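Local coordinates for protein GCN5-related N-acetyltransferase (Anabaena variabilis, PDB 2OZG) that binds coenzyme A and probably transfers acetyl groups to amines, perhaps of aminoglycosides, as a GNAT-family N-acetyltransferase, at residues 83-88 with 98-103; 51-56 with 94-99; 218-223 with 254-259. One frame throughout, in Å; residues are numbered along the deposited sequence. Where two conformers were deposited one is given.

Contact 1 (83-88 with 98-103); sequences AAVGIA and IALIQH. With COA (coenzyme A), chain C.
Val85 spreads its two methyls toward the helix, and each finds a different partner: CG1 comes to CD2 of Leu100 at 4.4 Å, CG2 to CD1 of Ile101 at 4.2 Å. The Val85 fork therefore straddles the ends of two consecutive side chains of helix 96-110. Leu100 in turn is the bump between two strand residues, because the same CD2 lies 4.3 Å from CD1 of Ile87. Ile87 reaches it only with its far end: CG1 stands anti to the carbonyl carbon (chi1 -54°), and CD1 turns back to the helix although the side chain does not start that way. Ile101 likewise leans in with CD1 alone. The axes of strand 83-87 and helix 98-103 approach to 10.0 Å, with N-to-C directions 142° apart, and methyl meets methyl and little more; Leu63 of strand 58-72, Ile53 of strand 50-55 and Tyr126 of helix 123-128 complete the apolar core. The strand's backbone faces coenzyme A. Ile87 N gives a nearly straight bond of 3.0 Å to the pantetheine hydroxyl OAP, while Ile98 N, in the first turn of the helix, holds diphosphate oxygen O1A at 2.8 Å. Strand 75-87, helix 96-110 and strand 115-118 form a beta-alpha-beta unit, the part of the GNAT fold that cradles pantetheine and diphosphate.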
loop_
_atom_site.group_PDB
_atom_site.type_symbol
_atom_site.label_atom_id
_atom_site.label_comp_id
_atom_site.label_asym_id
_atom_site.label_seq_id
_atom_site.Cartn_x
_atom_site.Cartn_y
_atom_site.Cartn_z
ATOM N N ALA A 83 -35.261 3.227 -3.815
ATOM C CA ALA A 83 -34.118 2.466 -4.163
ATOM C C ALA A 83 -33.828 2.488 -5.695
ATOM O O ALA A 83 -34.692 2.787 -6.548
ATOM C CB ALA A 83 -34.305 1.025 -3.669
ATOM N N ALA A 84 -32.605 2.093 -6.017
ATOM C CA ALA A 84 -32.144 1.922 -7.406
ATOM C C ALA A 84 -32.518 3.050 -8.383
ATOM O O ALA A 84 -33.108 2.796 -9.431
ATOM C CB ALA A 84 -32.619 0.583 -7.930
ATOM N N VAL A 85 -32.181 4.286 -8.032
ATOM C CA VAL A 85 -32.455 5.395 -8.912
ATOM C C VAL A 85 -31.381 5.399 -9.983
ATOM O O VAL A 85 -30.202 5.515 -9.680
ATOM C CB VAL A 85 -32.385 6.747 -8.165
ATOM C CG1 VAL A 85 -32.609 7.887 -9.129
ATOM C CG2 VAL A 85 -33.401 6.780 -7.055
ATOM N N GLY A 86 -31.791 5.265 -11.228
ATOM C CA GLY A 86 -30.850 5.289 -12.332
ATOM C C GLY A 86 -31.415 5.908 -13.586
ATOM O O GLY A 86 -32.560 5.628 -13.977
ATOM N N ILE A 87 -30.599 6.736 -14.224
ATOM C CA ILE A 87 -30.883 7.331 -15.541
ATOM C C ILE A 87 -29.787 6.848 -16.471
ATOM O O ILE A 87 -28.639 6.994 -16.162
ATOM C CB ILE A 87 -30.831 8.872 -15.486
ATOM C CG1 ILE A 87 -31.758 9.395 -14.400
ATOM C CG2 ILE A 87 -31.188 9.497 -16.810
ATOM C CD1 ILE A 87 -33.292 9.149 -14.682
ATOM N N ALA A 88 -30.154 6.284 -17.608
ATOM C CA ALA A 88 -29.189 5.795 -18.587
ATOM C C ALA A 88 -28.288 6.958 -18.953
ATOM O O ALA A 88 -28.737 8.089 -19.145
ATOM C CB ALA A 88 -29.942 5.236 -19.820
ATOM N N ILE A 98 -34.409 14.583 -11.586
ATOM C CA ILE A 98 -35.207 15.399 -10.703
ATOM C C ILE A 98 -36.675 15.243 -11.128
ATOM O O ILE A 98 -37.550 15.113 -10.287
ATOM C CB ILE A 98 -34.697 16.867 -10.651
ATOM C CG1 ILE A 98 -35.500 17.674 -9.649
ATOM C CG2 ILE A 98 -34.736 17.533 -12.006
ATOM C CD1 ILE A 98 -35.425 17.150 -8.237
ATOM N N ALA A 99 -36.953 15.164 -12.424
ATOM C CA ALA A 99 -38.334 14.946 -12.826
ATOM C C ALA A 99 -38.828 13.653 -12.177
ATOM O O ALA A 99 -39.866 13.619 -11.547
ATOM C CB ALA A 99 -38.469 14.898 -14.352
ATOM N N LEU A 100 -38.047 12.586 -12.302
ATOM C CA LEU A 100 -38.422 11.299 -11.717
ATOM C C LEU A 100 -38.730 11.405 -10.212
ATOM O O LEU A 100 -39.778 10.943 -9.704
ATOM C CB LEU A 100 -37.277 10.288 -11.956
ATOM C CG LEU A 100 -37.419 8.875 -11.376
ATOM C CD1 LEU A 100 -38.690 8.120 -11.836
ATOM C CD2 LEU A 100 -36.189 8.094 -11.728
ATOM N N ILE A 101 -37.827 12.037 -9.486
ATOM C CA ILE A 101 -37.985 12.160 -8.034
ATOM C C ILE A 101 -39.204 12.977 -7.604
ATOM O O ILE A 101 -39.924 12.642 -6.655
ATOM C CB ILE A 101 -36.689 12.711 -7.380
ATOM C CG1 ILE A 101 -35.498 11.771 -7.638
ATOM C CG2 ILE A 101 -36.927 12.922 -5.829
ATOM C CD1 ILE A 101 -35.700 10.315 -7.184
ATOM N N GLN A 102 -39.467 14.025 -8.329
ATOM C CA GLN A 102 -40.627 14.841 -8.069
ATOM C C GLN A 102 -41.926 14.067 -8.318
ATOM O O GLN A 102 -42.828 14.108 -7.514
ATOM C CB GLN A 102 -40.542 16.081 -8.957
ATOM C CG GLN A 102 -39.371 17.002 -8.585
ATOM C CD GLN A 102 -39.293 18.250 -9.510
ATOM O OE1 GLN A 102 -39.601 18.169 -10.707
ATOM N NE2 GLN A 102 -38.830 19.383 -8.957
ATOM N N HIS A 103 -42.022 13.382 -9.455
ATOM C CA HIS A 103 -43.174 12.527 -9.729
ATOM C C HIS A 103 -43.372 11.490 -8.668
ATOM O O HIS A 103 -44.479 11.270 -8.247
ATOM C CB HIS A 103 -43.076 11.840 -11.113
ATOM C CG HIS A 103 -43.486 12.723 -12.252
ATOM N ND1 HIS A 103 -42.624 13.092 -13.269
ATOM C CD2 HIS A 103 -44.681 13.306 -12.544
ATOM C CE1 HIS A 103 -43.267 13.851 -14.141
ATOM N NE2 HIS A 103 -44.513 13.999 -13.722
HETATM N N1A COA C . -23.294 14.546 -8.710
HETATM C C2A COA C . -23.843 15.657 -8.182
HETATM N N3A COA C . -25.020 16.151 -8.616
HETATM C C4A COA C . -25.674 15.522 -9.623
HETATM C C5A COA C . -25.140 14.377 -10.208
HETATM C C6A COA C . -23.910 13.893 -9.720
HETATM N N6A COA C . -23.300 12.790 -10.206
HETATM N N7A COA C . -26.016 14.005 -11.172
HETATM C C8A COA C . -27.047 14.888 -11.182
HETATM N N9A COA C . -26.826 15.806 -10.227
HETATM C C1B COA C . -27.656 16.983 -9.829
HETATM C C2B COA C . -27.478 18.156 -10.791
HETATM O O2B COA C . -26.340 18.984 -10.455
HETATM C C3B COA C . -28.830 18.854 -10.712
HETATM O O3B COA C . -28.821 19.984 -9.829
HETATM P P3B COA C . -28.684 21.495 -10.428
HETATM O O7A COA C . -30.071 21.798 -10.970
HETATM O O8A COA C . -28.212 22.304 -9.225
HETATM O O9A COA C . -27.656 21.410 -11.551
HETATM C C4B COA C . -29.826 17.799 -10.237
HETATM O O4B COA C . -29.059 16.673 -9.793
HETATM C C5B COA C . -30.798 17.379 -11.341
HETATM O O5B COA C . -30.060 16.728 -12.385
HETATM P P1A COA C . -30.712 15.647 -13.416
HETATM O O1A COA C . -32.172 15.446 -13.085
HETATM O O2A COA C . -30.333 16.083 -14.832
HETATM O O3A COA C . -29.835 14.309 -13.072
HETATM P P2A COA C . -29.446 13.142 -14.156
HETATM O O4A COA C . -30.701 12.906 -15.000
HETATM O O5A COA C . -28.171 13.581 -14.872
HETATM O O6A COA C . -29.140 11.844 -13.161
HETATM C CBP COA C . -27.806 9.905 -12.122
HETATM C CCP COA C . -28.056 10.875 -13.298
HETATM C CDP COA C . -29.173 9.657 -11.489
HETATM C CEP COA C . -27.020 10.706 -11.088
HETATM C CAP COA C . -27.127 8.570 -12.675
HETATM O OAP COA C . -28.072 7.454 -12.800
HETATM C C9P COA C . -25.829 7.956 -12.081
HETATM O O9P COA C . -24.604 8.413 -12.405
HETATM N N8P COA C . -25.795 6.864 -11.291
HETATM C C7P COA C . -26.777 5.984 -10.656
HETATM C C6P COA C . -26.387 6.122 -9.193
HETATM C C5P COA C . -27.328 7.074 -8.470
HETATM O O5P COA C . -27.604 8.175 -8.941
HETATM N N4P COA C . -27.816 6.669 -7.287
HETATM C C3P COA C . -28.709 7.424 -6.413
HETATM C C2P COA C . -29.062 6.478 -5.287
HETATM S S1P COA C . -30.151 5.121 -5.889
#

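Contact 2 (51-56 with 94-99); sequences RVIYRE and DGAAIA. With COA (coenzyme A), chain C.
Ile53 pushes its outermost methyl into the first turn of helix 96-110, and this is the tight half of the contact. CD1 lies 3.2 Å from the carbonyl O of Ala96, 4.0 Å from CB of Ala99 and 4.4 Å from CB of Ala96. A fully extended side chain, with CG1 anti to the backbone N (chi1 -173°) and CD1 continuing the line, carries the methyl across. The small alanines leave room for the strand to lie close, with the CA atoms of Ile53 and Ala96 7.6 Å apart; Phe10 and Ile87 pack beside them. Two residues further along the strand the character changes to a more open, polar side, where Arg55 and Asp94 are both partly exposed. Arg55 stretches out, and its NE meets Asp94 OD2 at 3.1 Å in a fairly straight bond (164°) that is part of a salt bridge. The carboxylate oxygen comes to the edge of the guanidinium, near its plane, although the two flat groups are turned 38° from each other. Asp94 OD2 also takes a salt bridge from Arg9, so two arginines share one oxygen. Replacing Arg55 with an alanine would probably cost Asp94 OD2 one of these two partners and leave strand 50-55 without its charged tie to the start of the helix. Just behind Asp94, Gly95 occupies the N-cap position, and its N binds coenzyme A O2A at 2.7 Å; Ala97 N donates to O4A at 3.1 Å. The chemistry is thus split between two sides: apolar contact and a salt bridge fix the helix start to strand 50-55, while backbone N-H groups at that start grip the diphosphate, whose negative charge the helix end would probably help to stabilise.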
loop_
_atom_site.group_PDB
_atom_site.type_symbol
_atom_site.label_atom_id
_atom_site.label_comp_id
_atom_site.label_asym_id
_atom_site.label_seq_id
_atom_site.Cartn_x
_atom_site.Cartn_y
_atom_site.Cartn_z
ATOM N N ARG A 51 -40.835 1.963 -11.031
ATOM C CA ARG A 51 -41.399 3.093 -11.749
ATOM C C ARG A 51 -40.413 3.418 -12.831
ATOM O O ARG A 51 -39.186 3.247 -12.661
ATOM C CB ARG A 51 -41.490 4.334 -10.846
ATOM C CG ARG A 51 -42.367 4.151 -9.668
ATOM C CD ARG A 51 -43.792 3.900 -10.135
ATOM N NE ARG A 51 -44.680 3.676 -9.009
ATOM C CZ ARG A 51 -44.951 2.495 -8.491
ATOM N NH1 ARG A 51 -44.450 1.365 -8.974
ATOM N NH2 ARG A 51 -45.755 2.447 -7.469
ATOM N N VAL A 52 -40.952 3.964 -13.905
ATOM C CA VAL A 52 -40.158 4.287 -15.092
ATOM C C VAL A 52 -40.359 5.706 -15.516
ATOM O O VAL A 52 -41.446 6.207 -15.414
ATOM C CB VAL A 52 -40.614 3.358 -16.284
ATOM C CG1 VAL A 52 -40.082 3.857 -17.610
ATOM C CG2 VAL A 52 -40.154 1.911 -16.019
ATOM N N ILE A 53 -39.302 6.360 -15.997
ATOM C CA ILE A 53 -39.441 7.672 -16.641
ATOM C C ILE A 53 -39.062 7.538 -18.118
ATOM O O ILE A 53 -38.069 6.879 -18.460
ATOM C CB ILE A 53 -38.630 8.791 -15.925
ATOM C CG1 ILE A 53 -38.937 10.155 -16.514
ATOM C CG2 ILE A 53 -37.152 8.548 -15.966
ATOM C CD1 ILE A 53 -38.158 11.244 -15.860
ATOM N N TYR A 54 -39.894 8.111 -18.987
ATOM C CA TYR A 54 -39.653 8.094 -20.412
ATOM C C TYR A 54 -39.260 9.465 -20.872
ATOM O O TYR A 54 -39.729 10.436 -20.326
ATOM C CB TYR A 54 -40.923 7.755 -21.192
ATOM C CG TYR A 54 -41.352 6.306 -21.157
ATOM C CD1 TYR A 54 -42.108 5.802 -20.113
ATOM C CD2 TYR A 54 -41.025 5.445 -22.204
ATOM C CE1 TYR A 54 -42.506 4.466 -20.106
ATOM C CE2 TYR A 54 -41.407 4.124 -22.196
ATOM C CZ TYR A 54 -42.147 3.636 -21.150
ATOM O OH TYR A 54 -42.511 2.307 -21.166
ATOM N N ARG A 55 -38.413 9.522 -21.892
ATOM C CA ARG A 55 -38.054 10.772 -22.551
ATOM C C ARG A 55 -38.463 10.503 -23.987
ATOM O O ARG A 55 -37.874 9.656 -24.678
ATOM C CB ARG A 55 -36.569 11.078 -22.455
ATOM C CG ARG A 55 -36.227 12.479 -22.946
ATOM C CD ARG A 55 -34.720 12.713 -22.953
ATOM N NE ARG A 55 -34.374 14.006 -23.543
ATOM C CZ ARG A 55 -34.358 14.259 -24.856
ATOM N NH1 ARG A 55 -34.696 13.321 -25.750
ATOM N NH2 ARG A 55 -34.035 15.479 -25.284
ATOM N N GLU A 56 -39.496 11.205 -24.422
ATOM C CA GLU A 56 -40.075 10.947 -25.705
ATOM C C GLU A 56 -40.576 9.497 -25.602
ATOM O O GLU A 56 -41.196 9.145 -24.606
ATOM C CB GLU A 56 -39.074 11.240 -26.843
ATOM C CG GLU A 56 -38.333 12.606 -26.675
ATOM C CD GLU A 56 -39.275 13.819 -26.350
ATOM O OE1 GLU A 56 -40.470 13.794 -26.744
ATOM O OE2 GLU A 56 -38.809 14.803 -25.701
ATOM N N ASP A 94 -29.987 16.368 -18.078
ATOM C CA ASP A 94 -31.134 16.939 -18.763
ATOM C C ASP A 94 -32.367 17.042 -17.856
ATOM O O ASP A 94 -33.447 17.233 -18.331
ATOM C CB ASP A 94 -31.443 16.059 -19.978
ATOM C CG ASP A 94 -32.202 16.797 -21.077
ATOM O OD1 ASP A 94 -31.924 17.993 -21.283
ATOM O OD2 ASP A 94 -33.061 16.168 -21.749
ATOM N N GLY A 95 -32.218 16.898 -16.554
ATOM C CA GLY A 95 -33.360 17.043 -15.651
ATOM C C GLY A 95 -34.238 15.803 -15.515
ATOM O O GLY A 95 -35.326 15.848 -14.913
ATOM N N ALA A 96 -33.765 14.671 -16.035
ATOM C CA ALA A 96 -34.597 13.459 -15.983
ATOM C C ALA A 96 -34.678 12.933 -14.549
ATOM O O ALA A 96 -35.742 12.519 -14.128
ATOM C CB ALA A 96 -34.095 12.404 -16.916
ATOM N N ALA A 97 -33.563 12.945 -13.811
ATOM C CA ALA A 97 -33.605 12.427 -12.430
ATOM C C ALA A 97 -34.479 13.263 -11.490
ATOM O O ALA A 97 -35.198 12.715 -10.668
ATOM C CB ALA A 97 -32.162 12.211 -11.817
ATOM N N ILE A 98 -34.409 14.583 -11.586
ATOM C CA ILE A 98 -35.207 15.399 -10.703
ATOM C C ILE A 98 -36.675 15.243 -11.128
ATOM O O ILE A 98 -37.550 15.113 -10.287
ATOM C CB ILE A 98 -34.697 16.867 -10.651
ATOM C CG1 ILE A 98 -35.500 17.674 -9.649
ATOM C CG2 ILE A 98 -34.736 17.533 -12.006
ATOM C CD1 ILE A 98 -35.425 17.150 -8.237
ATOM N N ALA A 99 -36.953 15.164 -12.424
ATOM C CA ALA A 99 -38.334 14.946 -12.826
ATOM C C ALA A 99 -38.828 13.653 -12.177
ATOM O O ALA A 99 -39.866 13.619 -11.547
ATOM C CB ALA A 99 -38.469 14.898 -14.352
HETATM N N1A COA C . -23.294 14.546 -8.710
HETATM C C2A COA C . -23.843 15.657 -8.182
HETATM N N3A COA C . -25.020 16.151 -8.616
HETATM C C4A COA C . -25.674 15.522 -9.623
HETATM C C5A COA C . -25.140 14.377 -10.208
HETATM C C6A COA C . -23.910 13.893 -9.720
HETATM N N6A COA C . -23.300 12.790 -10.206
HETATM N N7A COA C . -26.016 14.005 -11.172
HETATM C C8A COA C . -27.047 14.888 -11.182
HETATM N N9A COA C . -26.826 15.806 -10.227
HETATM C C1B COA C . -27.656 16.983 -9.829
HETATM C C2B COA C . -27.478 18.156 -10.791
HETATM O O2B COA C . -26.340 18.984 -10.455
HETATM C C3B COA C . -28.830 18.854 -10.712
HETATM O O3B COA C . -28.821 19.984 -9.829
HETATM P P3B COA C . -28.684 21.495 -10.428
HETATM O O7A COA C . -30.071 21.798 -10.970
HETATM O O8A COA C . -28.212 22.304 -9.225
HETATM O O9A COA C . -27.656 21.410 -11.551
HETATM C C4B COA C . -29.826 17.799 -10.237
HETATM O O4B COA C . -29.059 16.673 -9.793
HETATM C C5B COA C . -30.798 17.379 -11.341
HETATM O O5B COA C . -30.060 16.728 -12.385
HETATM P P1A COA C . -30.712 15.647 -13.416
HETATM O O1A COA C . -32.172 15.446 -13.085
HETATM O O2A COA C . -30.333 16.083 -14.832
HETATM O O3A COA C . -29.835 14.309 -13.072
HETATM P P2A COA C . -29.446 13.142 -14.156
HETATM O O4A COA C . -30.701 12.906 -15.000
HETATM O O5A COA C . -28.171 13.581 -14.872
HETATM O O6A COA C . -29.140 11.844 -13.161
HETATM C CBP COA C . -27.806 9.905 -12.122
HETATM C CCP COA C . -28.056 10.875 -13.298
HETATM C CDP COA C . -29.173 9.657 -11.489
HETATM C CEP COA C . -27.020 10.706 -11.088
HETATM C CAP COA C . -27.127 8.570 -12.675
HETATM O OAP COA C . -28.072 7.454 -12.800
HETATM C C9P COA C . -25.829 7.956 -12.081
HETATM O O9P COA C . -24.604 8.413 -12.405
HETATM N N8P COA C . -25.795 6.864 -11.291
HETATM C C7P COA C . -26.777 5.984 -10.656
HETATM C C6P COA C . -26.387 6.122 -9.193
HETATM C C5P COA C . -27.328 7.074 -8.470
HETATM O O5P COA C . -27.604 8.175 -8.941
HETATM N N4P COA C . -27.816 6.669 -7.287
HETATM C C3P COA C . -28.709 7.424 -6.413
HETATM C C2P COA C . -29.062 6.478 -5.287
HETATM S S1P COA C . -30.151 5.121 -5.889
#

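Contact 3 (218-223 with 254-259); sequences FTQERT and SQIDKV. With COA (coenzyme A), chain B.
Gln220 sets its CG anti to the carbonyl carbon (chi1 -51°) and runs on extended, which carries its amide across to Gln255 and Ile256. Gln255 starts instead with CG between its backbone N and carbonyl carbon (chi1 55°), and with a bend at chi2 its chain ends against the Gln220 amide. The two side chains cross at about a right angle, their amide planes 78° apart, and NE2 of Gln220 lies 2.8 Å from the modelled OE1 of Gln255. The Gln255 amide is probably turned over in the model and the residue was deposited in two conformers, so which of its atoms faces Gln220 is not settled. Beside this pair Ile256 comes nearest with CD1, 3.8 Å from Gln220 NE2, an apolar methyl set against an amide. At the exposed edge Arg222 works through solvent. A water accepts from Arg222 NH1 at 3.2 Å, at the edge of the guanidinium, and donates to the carbonyl O of Gln255 at 3.1 Å, joining the end of strand 211-222 to the loop that leads into strand 258-263. That carbonyl also takes a hydrogen bond from Ser227 OG. The second subunit closes over this region: its Val32 packs on Gln220, Arg222 and Ile256, and its Phe31 O accepts from Arg222 NH2. Coenzyme A held by that subunit lies beside the same loop. One guanidinium thus ties three parts together, its NH1 reaching the loop through water while its NH2 binds the neighbouring subunit directly, so polar and charged groups join strand, loop and second subunit.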
loop_
_atom_site.group_PDB
_atom_site.type_symbol
_atom_site.label_atom_id
_atom_site.label_comp_id
_atom_site.label_asym_id
_atom_site.label_seq_id
_atom_site.Cartn_x
_atom_site.Cartn_y
_atom_site.Cartn_z
ATOM N N PHE A 218 -24.519 -13.678 9.290
ATOM C CA PHE A 218 -23.232 -13.342 8.763
ATOM C C PHE A 218 -22.753 -14.203 7.633
ATOM O O PHE A 218 -23.313 -15.276 7.326
ATOM C CB PHE A 218 -22.247 -13.281 9.933
ATOM C CG PHE A 218 -21.884 -14.650 10.530
ATOM C CD1 PHE A 218 -20.853 -15.400 9.973
ATOM C CD2 PHE A 218 -22.564 -15.172 11.623
ATOM C CE1 PHE A 218 -20.525 -16.661 10.457
ATOM C CE2 PHE A 218 -22.189 -16.419 12.152
ATOM C CZ PHE A 218 -21.155 -17.142 11.555
ATOM N N THR A 219 -21.727 -13.704 6.968
ATOM C CA THR A 219 -21.017 -14.435 5.926
ATOM C C THR A 219 -19.524 -14.393 6.289
ATOM O O THR A 219 -19.100 -13.619 7.163
ATOM C CB THR A 219 -21.186 -13.821 4.498
ATOM O OG1 THR A 219 -20.760 -12.461 4.507
ATOM C CG2 THR A 219 -22.621 -13.903 4.008
ATOM N N GLN A 220 -18.735 -15.252 5.677
ATOM C CA GLN A 220 -17.317 -15.272 5.935
ATOM C C GLN A 220 -16.687 -15.367 4.573
ATOM O O GLN A 220 -17.249 -16.005 3.690
ATOM C CB GLN A 220 -16.910 -16.557 6.657
ATOM C CG GLN A 220 -17.689 -16.927 7.871
ATOM C CD GLN A 220 -17.080 -18.154 8.504
ATOM O OE1 GLN A 220 -16.949 -19.224 7.857
ATOM N NE2 GLN A 220 -16.656 -18.007 9.737
ATOM N N GLU A 221 -15.466 -14.876 4.449
ATOM C CA GLU A 221 -14.734 -15.011 3.198
ATOM C C GLU A 221 -13.278 -14.812 3.458
ATOM O O GLU A 221 -12.904 -14.240 4.469
ATOM C CB GLU A 221 -15.207 -13.983 2.155
ATOM C CG GLU A 221 -15.232 -12.558 2.661
ATOM C CD GLU A 221 -15.733 -11.556 1.609
ATOM O OE1 GLU A 221 -15.178 -11.571 0.496
ATOM O OE2 GLU A 221 -16.671 -10.770 1.912
ATOM N N ARG A 222 -12.463 -15.286 2.515
ATOM C CA ARG A 222 -11.026 -15.074 2.520
ATOM C C ARG A 222 -10.721 -14.103 1.397
ATOM O O ARG A 222 -11.168 -14.312 0.272
ATOM C CB ARG A 222 -10.270 -16.350 2.247
ATOM C CG ARG A 222 -10.416 -17.319 3.363
ATOM C CD ARG A 222 -9.410 -18.476 3.225
ATOM N NE ARG A 222 -9.558 -19.350 4.378
ATOM C CZ ARG A 222 -9.056 -19.100 5.584
ATOM N NH1 ARG A 222 -8.313 -18.019 5.813
ATOM N NH2 ARG A 222 -9.286 -19.936 6.574
ATOM N N THR A 223 -9.968 -13.051 1.707
ATOM C CA THR A 223 -9.598 -12.031 0.722
ATOM C C THR A 223 -8.080 -12.030 0.556
ATOM O O THR A 223 -7.409 -12.966 1.023
ATOM C CB THR A 223 -10.089 -10.644 1.189
ATOM O OG1 THR A 223 -9.244 -10.150 2.240
ATOM C CG2 THR A 223 -11.561 -10.730 1.662
ATOM N N SER A 254 -9.234 -17.917 15.830
ATOM C CA SER A 254 -8.219 -18.714 15.170
ATOM C C SER A 254 -8.463 -18.853 13.674
ATOM O O SER A 254 -7.516 -19.225 12.986
ATOM C CB SER A 254 -8.124 -20.085 15.770
ATOM O OG SER A 254 -9.335 -20.800 15.509
ATOM N N GLN A 255 -9.741 -18.648 13.251
ATOM C CA GLN A 255 -10.204 -18.804 11.850
ATOM C C GLN A 255 -10.424 -17.507 11.063
ATOM O O GLN A 255 -10.433 -17.521 9.836
ATOM C CB GLN A 255 -11.506 -19.699 11.710
ATOM C CG GLN A 255 -12.843 -19.380 12.493
ATOM C CD GLN A 255 -14.184 -19.740 11.703
ATOM O OE1 GLN A 255 -14.359 -19.381 10.511
ATOM N NE2 GLN A 255 -15.144 -20.399 12.396
ATOM N N ILE A 256 -10.627 -16.414 11.785
ATOM C CA ILE A 256 -11.040 -15.126 11.212
ATOM C C ILE A 256 -10.143 -13.996 11.719
ATOM O O ILE A 256 -10.101 -13.753 12.874
ATOM C CB ILE A 256 -12.462 -14.830 11.650
ATOM C CG1 ILE A 256 -13.451 -15.884 11.112
ATOM C CG2 ILE A 256 -12.920 -13.418 11.242
ATOM C CD1 ILE A 256 -13.459 -15.945 9.575
ATOM N N ASP A 257 -9.524 -13.246 10.820
ATOM C CA ASP A 257 -8.678 -12.101 11.199
ATOM C C ASP A 257 -9.457 -10.842 11.640
ATOM O O ASP A 257 -9.097 -10.191 12.606
ATOM C CB ASP A 257 -7.829 -11.683 9.995
ATOM C CG ASP A 257 -6.916 -12.806 9.505
ATOM O OD1 ASP A 257 -6.339 -13.486 10.366
ATOM O OD2 ASP A 257 -6.822 -13.008 8.271
ATOM N N LYS A 258 -10.527 -10.524 10.932
ATOM C CA LYS A 258 -11.289 -9.292 11.168
ATOM C C LYS A 258 -12.780 -9.533 11.117
ATOM O O LYS A 258 -13.243 -10.348 10.302
ATOM C CB LYS A 258 -10.880 -8.342 10.030
ATOM C CG LYS A 258 -11.438 -7.014 10.021
ATOM C CD LYS A 258 -10.784 -6.131 8.922
ATOM C CE LYS A 258 -9.383 -5.653 9.320
ATOM N NZ LYS A 258 -8.900 -4.563 8.408
ATOM N N VAL A 259 -13.526 -8.818 11.963
ATOM C CA VAL A 259 -14.970 -8.884 11.964
ATOM C C VAL A 259 -15.516 -7.481 11.713
ATOM O O VAL A 259 -14.981 -6.468 12.252
ATOM C CB VAL A 259 -15.558 -9.349 13.314
ATOM C CG1 VAL A 259 -17.090 -9.281 13.274
ATOM C CG2 VAL A 259 -15.105 -10.753 13.669
HETATM N N1A COA B . -6.425 -19.463 20.248
HETATM C C2A COA B . -5.676 -19.881 21.286
HETATM N N3A COA B . -6.056 -20.904 22.078
HETATM C C4A COA B . -7.233 -21.532 21.835
HETATM C C5A COA B . -8.046 -21.128 20.781
HETATM C C6A COA B . -7.607 -20.057 19.976
HETATM N N6A COA B . -8.309 -19.583 18.923
HETATM N N7A COA B . -9.132 -21.936 20.814
HETATM C C8A COA B . -8.994 -22.802 21.850
HETATM N N9A COA B . -7.826 -22.545 22.462
HETATM C C1B COA B . -7.206 -23.212 23.646
HETATM C C2B COA B . -7.828 -22.737 24.957
HETATM O O2B COA B . -7.215 -21.525 25.457
HETATM C C3B COA B . -7.673 -23.957 25.856
HETATM O O3B COA B . -6.537 -23.867 26.727
HETATM P P3B COA B . -6.727 -23.417 28.283
HETATM O O7A COA B . -7.273 -24.665 28.956
HETATM O O8A COA B . -5.329 -22.961 28.686
HETATM O O9A COA B . -7.759 -22.295 28.274
HETATM C C4B COA B . -7.550 -25.160 24.923
HETATM O O4B COA B . -7.349 -24.642 23.602
HETATM C C5B COA B . -8.790 -26.055 24.961
HETATM O O5B COA B . -9.910 -25.317 24.447
HETATM P P1A COA B . -11.222 -26.013 23.778
HETATM O O1A COA B . -11.057 -27.515 23.780
HETATM O O2A COA B . -12.452 -25.409 24.456
HETATM O O3A COA B . -11.162 -25.412 22.258
HETATM P P2A COA B . -12.473 -25.096 21.325
HETATM O O4A COA B . -13.437 -26.267 21.531
HETATM O O5A COA B . -12.964 -23.693 21.675
HETATM O O6A COA B . -11.817 -25.121 19.796
HETATM C CBP COA B . -11.205 -24.248 17.456
HETATM C CCP COA B . -12.115 -24.200 18.703
HETATM C CDP COA B . -10.753 -25.701 17.325
HETATM C CEP COA B . -9.950 -23.466 17.832
HETATM C CAP COA B . -12.024 -23.737 16.185
HETATM O OAP COA B . -12.492 -24.830 15.324
HETATM C C9P COA B . -11.512 -22.632 15.218
HETATM O O9P COA B . -11.623 -21.321 15.503
HETATM N N8P COA B . -11.021 -22.867 13.985
HETATM C C7P COA B . -10.698 -24.047 13.180
HETATM C C6P COA B . -9.223 -23.809 12.896
HETATM C C5P COA B . -8.354 -24.659 13.810
HETATM O O5P COA B . -8.552 -24.697 15.022
HETATM N N4P COA B . -7.349 -25.339 13.238
HETATM C C3P COA B . -6.379 -26.191 13.920
HETATM C C2P COA B . -5.554 -26.821 12.819
HETATM S S1P COA B . -6.553 -28.039 11.867
HETATM O O HOH W 1 -7.554 -17.357 8.832
#

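How the contacts relate
Contacts 1 and 2 are neighbours, their centres 7 Å apart. Both use helix 96-110, share Ile98 and Ala99 and touch the same coenzyme A; they also meet directly, Ile87 packing on Ala96, Ala97 and Ile53. Contact 2 opens first, on strand 50-55, contact 1 later, on strand 75-87, and both close on the start of helix 96-110 before contact 3 opens. Contact 3 lies in the second GNAT range, between strand 211-222 and the loop leading into strand 258-263; its centre is about 37 Å from that of contact 1 and 43 Å from that of contact 2. The first GNAT range thus binds its own cofactor, while the second borders that of a neighbouring subunit.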